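Local structure of hemerythrin-like domain-containing protein (Streptococcus mutans, 2QKP) at residues G103-V108 against Q128-F133; V108-V113 against V123-Q128. The protein is of unknown function, but this C-terminal piece carries a PAS domain, so it probably serves in sensing or signalling. One frame throughout, in Å; residues are numbered along the deposited sequence.

Contact 1: residues G103-V108 against Q128-F133; sequences GKFVYV and QDIKPF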
loop_
_atom_site.group_PDB
_atom_site.type_symbol
_atom_site.label_atom_id
_atom_site.label_comp_id
_atom_site.label_asym_id
_atom_site.label_seq_id
_atom_site.Cartn_x
_atom_site.Cartn_y
_atom_site.Cartn_z
ATOM N N GLY A 103 -4.976 6.380 -20.130
ATOM C CA GLY A 103 -6.187 7.024 -19.617
ATOM C C GLY A 103 -6.077 7.300 -18.124
ATOM O O GLY A 103 -7.061 7.196 -17.389
ATOM N N LYS A 104 -4.873 7.655 -17.686
ATOM C CA LYS A 104 -4.574 7.816 -16.261
ATOM C C LYS A 104 -3.945 9.172 -16.040
ATOM O O LYS A 104 -3.261 9.712 -16.927
ATOM C CB LYS A 104 -3.597 6.734 -15.774
ATOM C CG LYS A 104 -4.231 5.358 -15.574
ATOM C CD LYS A 104 -3.239 4.284 -15.163
ATOM C CE LYS A 104 -3.969 2.953 -15.062
ATOM N NZ LYS A 104 -3.154 1.873 -14.447
ATOM N N PHE A 105 -4.173 9.728 -14.859
ATOM C CA PHE A 105 -3.377 10.831 -14.397
ATOM C C PHE A 105 -2.521 10.255 -13.283
ATOM O O PHE A 105 -3.038 9.824 -12.268
ATOM C CB PHE A 105 -4.217 11.984 -13.879
ATOM C CG PHE A 105 -3.431 13.220 -13.705
ATOM C CD1 PHE A 105 -3.251 14.099 -14.772
ATOM C CD2 PHE A 105 -2.776 13.478 -12.522
ATOM C CE1 PHE A 105 -2.490 15.244 -14.617
ATOM C CE2 PHE A 105 -2.013 14.642 -12.366
ATOM C CZ PHE A 105 -1.868 15.504 -13.391
ATOM N N VAL A 106 -1.213 10.255 -13.495
ATOM C CA VAL A 106 -0.316 9.458 -12.668
ATOM C C VAL A 106 0.298 10.307 -11.568
ATOM O O VAL A 106 0.784 11.415 -11.827
ATOM C CB VAL A 106 0.806 8.851 -13.563
ATOM C CG1 VAL A 106 1.794 7.994 -12.728
ATOM C CG2 VAL A 106 0.189 7.999 -14.701
ATOM N N TYR A 107 0.282 9.794 -10.334
ATOM C CA TYR A 107 0.949 10.468 -9.223
ATOM C C TYR A 107 1.999 9.511 -8.666
ATOM O O TYR A 107 1.671 8.371 -8.303
ATOM C CB TYR A 107 -0.087 10.751 -8.126
ATOM C CG TYR A 107 0.444 11.573 -6.970
ATOM C CD1 TYR A 107 0.490 12.961 -7.049
ATOM C CD2 TYR A 107 0.857 10.971 -5.777
ATOM C CE1 TYR A 107 0.957 13.733 -5.986
ATOM C CE2 TYR A 107 1.349 11.742 -4.707
ATOM C CZ TYR A 107 1.372 13.121 -4.817
ATOM O OH TYR A 107 1.810 13.905 -3.757
ATOM N N VAL A 108 3.253 9.973 -8.617
ATOM C CA VAL A 108 4.400 9.121 -8.311
ATOM C C VAL A 108 4.986 9.588 -7.003
ATOM O O VAL A 108 5.162 10.785 -6.783
ATOM C CB VAL A 108 5.499 9.232 -9.416
ATOM C CG1 VAL A 108 6.659 8.316 -9.115
ATOM C CG2 VAL A 108 4.938 8.898 -10.782
ATOM N N GLN A 128 0.259 5.797 -8.431
ATOM C CA GLN A 128 -1.199 5.691 -8.341
ATOM C C GLN A 128 -1.875 6.446 -9.475
ATOM O O GLN A 128 -1.402 7.490 -9.914
ATOM C CB GLN A 128 -1.675 6.267 -7.021
ATOM C CG GLN A 128 -3.175 5.939 -6.673
ATOM C CD GLN A 128 -3.525 6.399 -5.267
ATOM O OE1 GLN A 128 -2.735 7.096 -4.611
ATOM N NE2 GLN A 128 -4.705 6.028 -4.801
ATOM N N ASP A 129 -3.006 5.921 -9.936
ATOM C CA ASP A 129 -3.823 6.696 -10.856
ATOM C C ASP A 129 -4.796 7.530 -10.003
ATOM O O ASP A 129 -5.600 7.002 -9.208
ATOM C CB ASP A 129 -4.555 5.777 -11.838
ATOM C CG ASP A 129 -5.580 6.520 -12.680
ATOM O OD1 ASP A 129 -5.371 7.721 -12.995
ATOM O OD2 ASP A 129 -6.620 5.881 -13.001
ATOM N N ILE A 130 -4.710 8.844 -10.162
ATOM C CA ILE A 130 -5.555 9.728 -9.367
ATOM C C ILE A 130 -6.685 10.371 -10.178
ATOM O O ILE A 130 -7.514 11.114 -9.622
ATOM C CB ILE A 130 -4.748 10.788 -8.594
ATOM C CG1 ILE A 130 -3.916 11.661 -9.541
ATOM C CG2 ILE A 130 -3.805 10.113 -7.618
ATOM C CD1 ILE A 130 -3.380 12.930 -8.919
ATOM N N LYS A 131 -6.741 10.059 -11.470
ATOM C CA LYS A 131 -7.811 10.581 -12.338
ATOM C C LYS A 131 -9.223 10.334 -11.778
ATOM O O LYS A 131 -10.052 11.257 -11.820
ATOM C CB LYS A 131 -7.694 10.049 -13.776
ATOM C CG LYS A 131 -8.751 10.665 -14.746
ATOM C CD LYS A 131 -8.527 10.222 -16.166
ATOM C CE LYS A 131 -8.975 11.315 -17.133
ATOM N NZ LYS A 131 -7.954 12.422 -17.228
ATOM N N PRO A 132 -9.507 9.113 -11.255
ATOM C CA PRO A 132 -10.827 8.833 -10.665
ATOM C C PRO A 132 -11.257 9.799 -9.571
ATOM O O PRO A 132 -12.461 10.038 -9.424
ATOM C CB PRO A 132 -10.656 7.415 -10.099
ATOM C CG PRO A 132 -9.657 6.794 -11.017
ATOM C CD PRO A 132 -8.660 7.902 -11.212
ATOM N N PHE A 133 -10.301 10.374 -8.838
ATOM C CA PHE A 133 -10.617 11.263 -7.715
ATOM C C PHE A 133 -11.091 12.638 -8.166
ATOM O O PHE A 133 -11.743 13.350 -7.396
ATOM C CB PHE A 133 -9.423 11.443 -6.778
ATOM C CG PHE A 133 -8.914 10.155 -6.187
ATOM C CD1 PHE A 133 -9.799 9.211 -5.680
ATOM C CD2 PHE A 133 -7.561 9.892 -6.124
ATOM C CE1 PHE A 133 -9.343 8.027 -5.149
ATOM C CE2 PHE A 133 -7.110 8.705 -5.566
ATOM C CZ PHE A 133 -8.005 7.779 -5.085
HETATM O O HOH W 1 -8.333 6.598 -15.054
#

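Contact 2: residues V108-V113 against V123-Q128; sequences VTYAAV and VLEYVQ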
loop_
_atom_site.group_PDB
_atom_site.type_symbol
_atom_site.label_atom_id
_atom_site.label_comp_id
_atom_site.label_asym_id
_atom_site.label_seq_id
_atom_site.Cartn_x
_atom_site.Cartn_y
_atom_site.Cartn_z
ATOM N N VAL A 108 3.253 9.973 -8.617
ATOM C CA VAL A 108 4.400 9.121 -8.311
ATOM C C VAL A 108 4.986 9.588 -7.003
ATOM O O VAL A 108 5.162 10.785 -6.783
ATOM C CB VAL A 108 5.499 9.232 -9.416
ATOM C CG1 VAL A 108 6.659 8.316 -9.115
ATOM C CG2 VAL A 108 4.938 8.898 -10.782
ATOM N N THR A 109 5.284 8.643 -6.123
ATOM C CA THR A 109 6.009 9.011 -4.907
ATOM C C THR A 109 7.234 8.137 -4.735
ATOM O O THR A 109 7.156 6.919 -4.877
ATOM C CB THR A 109 5.138 8.804 -3.657
ATOM O OG1 THR A 109 3.943 9.568 -3.771
ATOM C CG2 THR A 109 5.901 9.190 -2.387
ATOM N N TYR A 110 8.364 8.775 -4.425
ATOM C CA TYR A 110 9.560 8.081 -3.958
ATOM C C TYR A 110 9.713 8.412 -2.502
ATOM O O TYR A 110 9.780 9.608 -2.138
ATOM C CB TYR A 110 10.799 8.625 -4.666
ATOM C CG TYR A 110 10.868 8.311 -6.124
ATOM C CD1 TYR A 110 11.536 7.163 -6.558
ATOM C CD2 TYR A 110 10.308 9.162 -7.067
ATOM C CE1 TYR A 110 11.633 6.845 -7.923
ATOM C CE2 TYR A 110 10.396 8.851 -8.465
ATOM C CZ TYR A 110 11.063 7.687 -8.861
ATOM O OH TYR A 110 11.220 7.321 -10.202
ATOM N N ALA A 111 9.770 7.383 -1.652
ATOM C CA ALA A 111 9.810 7.583 -0.225
ATOM C C ALA A 111 10.999 6.915 0.420
ATOM O O ALA A 111 11.359 5.818 0.030
ATOM C CB ALA A 111 8.497 7.052 0.403
ATOM N N ALA A 112 11.595 7.560 1.430
ATOM C CA ALA A 112 12.673 6.937 2.203
ATOM C C ALA A 112 12.036 5.922 3.123
ATOM O O ALA A 112 11.026 6.233 3.792
ATOM C CB ALA A 112 13.414 7.997 3.066
ATOM N N VAL A 113 12.568 4.705 3.114
ATOM C CA VAL A 113 12.096 3.691 4.080
ATOM C C VAL A 113 13.085 3.714 5.249
ATOM O O VAL A 113 14.282 3.463 5.058
ATOM C CB VAL A 113 12.036 2.283 3.444
ATOM C CG1 VAL A 113 11.543 1.255 4.443
ATOM C CG2 VAL A 113 11.135 2.291 2.233
ATOM N N VAL A 123 14.624 2.664 -0.742
ATOM C CA VAL A 123 13.656 3.613 -1.310
ATOM C C VAL A 123 12.429 2.859 -1.811
ATOM O O VAL A 123 12.565 1.876 -2.540
ATOM C CB VAL A 123 14.280 4.396 -2.441
ATOM C CG1 VAL A 123 13.225 5.216 -3.172
ATOM C CG2 VAL A 123 15.368 5.343 -1.874
ATOM N N LEU A 124 11.253 3.337 -1.397
ATOM C CA LEU A 124 9.965 2.762 -1.800
ATOM C C LEU A 124 9.357 3.679 -2.859
ATOM O O LEU A 124 9.157 4.864 -2.583
ATOM C CB LEU A 124 9.051 2.672 -0.561
ATOM C CG LEU A 124 7.563 2.387 -0.771
ATOM C CD1 LEU A 124 7.394 1.027 -1.436
ATOM C CD2 LEU A 124 6.837 2.445 0.542
ATOM N N GLU A 125 9.060 3.150 -4.051
ATOM C CA GLU A 125 8.360 3.924 -5.080
ATOM C C GLU A 125 6.948 3.373 -5.236
ATOM O O GLU A 125 6.765 2.151 -5.322
ATOM C CB GLU A 125 9.107 3.856 -6.419
ATOM C CG GLU A 125 8.408 4.639 -7.550
ATOM C CD GLU A 125 9.159 4.611 -8.878
ATOM O OE1 GLU A 125 10.240 3.979 -8.961
ATOM O OE2 GLU A 125 8.660 5.245 -9.827
ATOM N N TYR A 126 5.953 4.253 -5.220
ATOM C CA TYR A 126 4.590 3.818 -5.475
ATOM C C TYR A 126 3.880 4.788 -6.408
ATOM O O TYR A 126 4.028 6.045 -6.310
ATOM C CB TYR A 126 3.812 3.564 -4.168
ATOM C CG TYR A 126 3.840 4.659 -3.113
ATOM C CD1 TYR A 126 2.807 5.599 -3.039
ATOM C CD2 TYR A 126 4.874 4.736 -2.171
ATOM C CE1 TYR A 126 2.801 6.572 -2.058
ATOM C CE2 TYR A 126 4.885 5.708 -1.182
ATOM C CZ TYR A 126 3.828 6.620 -1.138
ATOM O OH TYR A 126 3.821 7.610 -0.187
ATOM N N VAL A 127 3.159 4.194 -7.351
ATOM C CA VAL A 127 2.535 4.935 -8.429
ATOM C C VAL A 127 1.022 4.707 -8.343
ATOM O O VAL A 127 0.565 3.563 -8.236
ATOM C CB VAL A 127 3.049 4.444 -9.806
ATOM C CG1 VAL A 127 2.397 5.202 -10.890
ATOM C CG2 VAL A 127 4.593 4.534 -9.917
ATOM N N GLN A 128 0.259 5.797 -8.431
ATOM C CA GLN A 128 -1.199 5.691 -8.341
ATOM C C GLN A 128 -1.875 6.446 -9.475
ATOM O O GLN A 128 -1.402 7.490 -9.914
ATOM C CB GLN A 128 -1.675 6.267 -7.021
ATOM C CG GLN A 128 -3.175 5.939 -6.673
ATOM C CD GLN A 128 -3.525 6.399 -5.267
ATOM O OE1 GLN A 128 -2.735 7.096 -4.611
ATOM N NE2 GLN A 128 -4.705 6.028 -4.801
HETATM O O HOH W 2 2.147 7.871 -5.377
HETATM O O HOH W 3 2.403 10.009 -0.833
HETATM O O HOH W 4 10.616 5.395 -11.668
#

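Contact 1: residues G103-V108 against Q128-F133
This is the open end of a beta hairpin, where strand 120-129 leaves its partner, strand 104-114, and the chain turns off through I130 and K131. Y107 and Q128 form an antiparallel hydrogen-bonded pair. Y107 N gives to Q128 O at 2.9 Å, and Q128 N returns the bond to Y107 O. The next pair, V106 with D129, is non-hydrogen-bonded. Beyond it, I130 N still reaches F105 O at 2.9 Å, nearly straight at 171°. The D129 carboxylate then takes over from the backbone. Its OD1 accepts from F105 N at 3.0 Å and from K131 N at 3.1 Å. The two donors arrive from opposite faces of the carboxylate plane, which should fix its rotation. The bond from K131 N makes an Asx turn. D129 OD2 accepts a hydrogen bond from a water that also donates to G103 O. K104 crosses D129 at about a right angle and lays CG against the carboxylate carbon CG at 3.4 Å.

I130 packs between F105 and Y107. Its CG1 stands between backbone N and carbonyl carbon (chi1 59°) and meets the edge of the F105 ring at CD2, 3.7 Å away. The other branch, CG2, rests on Y107 CB at 3.8 Å. F134 packs edge-to-face on F105. F133 of the second subunit does the same on Y107, and Q128 NE2 hydrogen-bonds to Q128 OE1 of that subunit. This is a hairpin end finished by an Asx turn, at the end of two inner strands of the PAS-domain sheet.

Contact 2: residues V108-V113 against V123-Q128
The Y126 ring carries T109 on one face: T109 CB lies 3.7 Å from the ring centroid, a CH-pi contact offset toward the rim. T109 CG2 reaches out to Y126 OH at 3.4 Å. A111 CB approaches the same ring obliquely. Y126 can lie beside T109 because its CG sits between the backbone N and the carbonyl carbon (chi1 50°). On the opposite face of the sheet, the Y110 ring takes E125 CG over one face, 4.2 Å from its centroid, while V123 CG1 comes to its edge. Y110 and E125 run side by side in the same direction, with ring and carboxylate planes 33° apart. The extended E125 chain brings its carboxylate to the phenol end. There a water joins the two, giving to E125 OE2 at 2.7 Å and hydrogen-bonded to Y110 OH. R57 makes a long, weak ion pair with E125 OE1.

Between these two layers of side chains the backbones pair in antiparallel register. T109 with Y126 and A111 with L124 are hydrogen-bonded pairs, each with two bonds. The shortest runs from A111 N to L124 O, 2.8 Å. At the far end V113 CG2 packs on L124 CB at 3.5 Å. Helix 72-86 packs on Y110 and V123, whereas L23, I24 and P29 of the second subunit pack on V113, L124 and Y126.

T109 OG1 gives to a second water, which donates to Y126 O. The buried polar groups are thus served partly by water, and the nearby arginine would probably favour a charged E125.

In the fold
Contacts 1 and 2 hold the same two strands, 104-114 and 120-129, at successive places along one hairpin. Contact 2 is nested inside the loop that contact 1 closes. It lies about 5 Å from the centre of the chain, measured centre to centre, and all its touching residues are buried. Contact 1 is about 15 Å out and only partly buried. They share V108 and Q128, and V106 packs on V127 where they meet. Contact 2 is regular ladder with rings laid along side chains. In contact 1 the ladder runs out after V106-D129, and the D129 carboxylate accepts from two backbone amides. Both touch the second subunit, so the hairpin also serves the dimer.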